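Local coordinates for protein pectinesterase A (Erwinia chrysanthemi, PDB 2NTP) that hydrolyses the methyl esters of pectin's galacturonosyl units, releasing methanol in the first step of plant-tissue maceration and soft rot, at residues D232-A236 and K237-L241. Sequence-based numbering, arbitrary orientation.
Sequences DSVPA and KSYGL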
loop_
_atom_site.group_PDB
_atom_site.type_symbol
_atom_site.label_atom_id
_atom_site.label_comp_id
_atom_site.label_asym_id
_atom_site.label_seq_id
_atom_site.Cartn_x
_atom_site.Cartn_y
_atom_site.Cartn_z
ATOM N N ASP A 232 -3.104 -15.913 15.785
ATOM C CA ASP A 232 -3.551 -17.285 15.585
ATOM C C ASP A 232 -5.040 -17.399 15.251
ATOM O O ASP A 232 -5.499 -18.452 14.787
ATOM C CB ASP A 232 -3.202 -18.139 16.810
ATOM C CG ASP A 232 -1.703 -18.345 16.973
ATOM O OD1 ASP A 232 -0.954 -18.165 15.988
ATOM O OD2 ASP A 232 -1.270 -18.695 18.091
ATOM N N SER A 233 -5.791 -16.319 15.467
ATOM C CA SER A 233 -7.220 -16.296 15.160
ATOM C C SER A 233 -7.498 -16.086 13.671
ATOM O O SER A 233 -8.619 -16.295 13.210
ATOM C CB SER A 233 -7.944 -15.247 16.010
ATOM O OG SER A 233 -7.840 -15.583 17.383
ATOM N N VAL A 234 -6.478 -15.666 12.926
ATOM C CA VAL A 234 -6.579 -15.601 11.468
ATOM C C VAL A 234 -6.595 -17.042 10.934
ATOM O O VAL A 234 -5.591 -17.756 11.046
ATOM C CB VAL A 234 -5.415 -14.795 10.838
ATOM C CG1 VAL A 234 -5.532 -14.792 9.312
ATOM C CG2 VAL A 234 -5.396 -13.360 11.371
ATOM N N PRO A 235 -7.738 -17.480 10.366
ATOM C CA PRO A 235 -7.902 -18.878 9.972
ATOM C C PRO A 235 -6.966 -19.342 8.861
ATOM O O PRO A 235 -6.479 -18.540 8.059
ATOM C CB PRO A 235 -9.363 -18.945 9.491
ATOM C CG PRO A 235 -10.027 -17.743 10.112
ATOM C CD PRO A 235 -8.955 -16.698 10.083
ATOM N N ALA A 236 -6.716 -20.647 8.819
ATOM C CA ALA A 236 -6.018 -21.228 7.686
ATOM C C ALA A 236 -6.855 -21.001 6.430
ATOM O O ALA A 236 -8.089 -21.021 6.486
ATOM C CB ALA A 236 -5.782 -22.712 7.911
ATOM N N LYS A 237 -6.176 -20.757 5.311
ATOM C CA LYS A 237 -6.819 -20.605 3.995
ATOM C C LYS A 237 -7.895 -19.512 3.959
ATOM O O LYS A 237 -8.968 -19.697 3.375
ATOM C CB LYS A 237 -7.364 -21.954 3.503
ATOM C CG LYS A 237 -6.275 -22.998 3.329
ATOM C CD LYS A 237 -6.790 -24.259 2.653
ATOM C CE LYS A 237 -5.699 -25.319 2.583
ATOM N NZ LYS A 237 -4.530 -24.911 1.746
ATOM N N SER A 238 -7.584 -18.376 4.582
ATOM C CA SER A 238 -8.510 -17.237 4.685
ATOM C C SER A 238 -8.092 -16.046 3.823
ATOM O O SER A 238 -8.888 -15.130 3.608
ATOM C CB SER A 238 -8.651 -16.785 6.146
ATOM O OG SER A 238 -7.398 -16.398 6.681
ATOM N N TYR A 239 -6.851 -16.065 3.337
ATOM C CA TYR A 239 -6.284 -14.941 2.577
ATOM C C TYR A 239 -5.783 -15.309 1.185
ATOM O O TYR A 239 -5.087 -16.309 1.006
ATOM C CB TYR A 239 -5.147 -14.286 3.366
ATOM C CG TYR A 239 -5.610 -13.149 4.240
ATOM C CD1 TYR A 239 -6.153 -13.388 5.507
ATOM C CD2 TYR A 239 -5.523 -11.831 3.796
ATOM C CE1 TYR A 239 -6.585 -12.340 6.307
ATOM C CE2 TYR A 239 -5.955 -10.781 4.586
ATOM C CZ TYR A 239 -6.489 -11.039 5.838
ATOM O OH TYR A 239 -6.916 -9.991 6.612
ATOM N N GLY A 240 -6.142 -14.492 0.201
ATOM C CA GLY A 240 -5.598 -14.642 -1.140
ATOM C C GLY A 240 -4.323 -13.840 -1.307
ATOM O O GLY A 240 -4.159 -12.774 -0.701
ATOM N N LEU A 241 -3.417 -14.353 -2.135
ATOM C CA LEU A 241 -2.194 -13.629 -2.483
ATOM C C LEU A 241 -2.497 -12.402 -3.331
ATOM O O LEU A 241 -1.786 -11.400 -3.264
ATOM C CB LEU A 241 -1.221 -14.539 -3.232
ATOM C CG LEU A 241 -0.572 -15.678 -2.442
ATOM C CD1 LEU A 241 0.189 -16.587 -3.384
ATOM C CD2 LEU A 241 0.340 -15.132 -1.346
#
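The Y239 ring meets V234 obliquely: CG1 of V234 comes within 4.0 Å of CE1 on Y239, the two side chains crossing at about a right angle. Between these two residues the chain makes a type II beta turn, P235 to S238, in a loop of the parallel beta-helix that leads from strand 226-229 into strand 239-242. V234 has CG1 anti to its own N (chi1 178°), which carries this methyl to the ring and also to the S238 hydroxyl. Around the same ring lie T173, S204 and I276, while its OH donates to the backbone O of R193.

K237, the third residue of the turn, has the positive phi (56°) of that turn type, and its side chain leads away from the contact. The Y239 side chain is about 4 Å from that of R195, a substrate-binding residue, and about 10 Å from a bound galacturonate, which puts the contact beside the sugar site rather than in it.

The P235 ring lies against the S238 side chain, with CD of P235 3.8 Å from OG of S238. That hydroxyl closes the turn, donating to the carbonyl O of P235 over 2.7 Å, with the donor tilted 28° from the carbonyl plane.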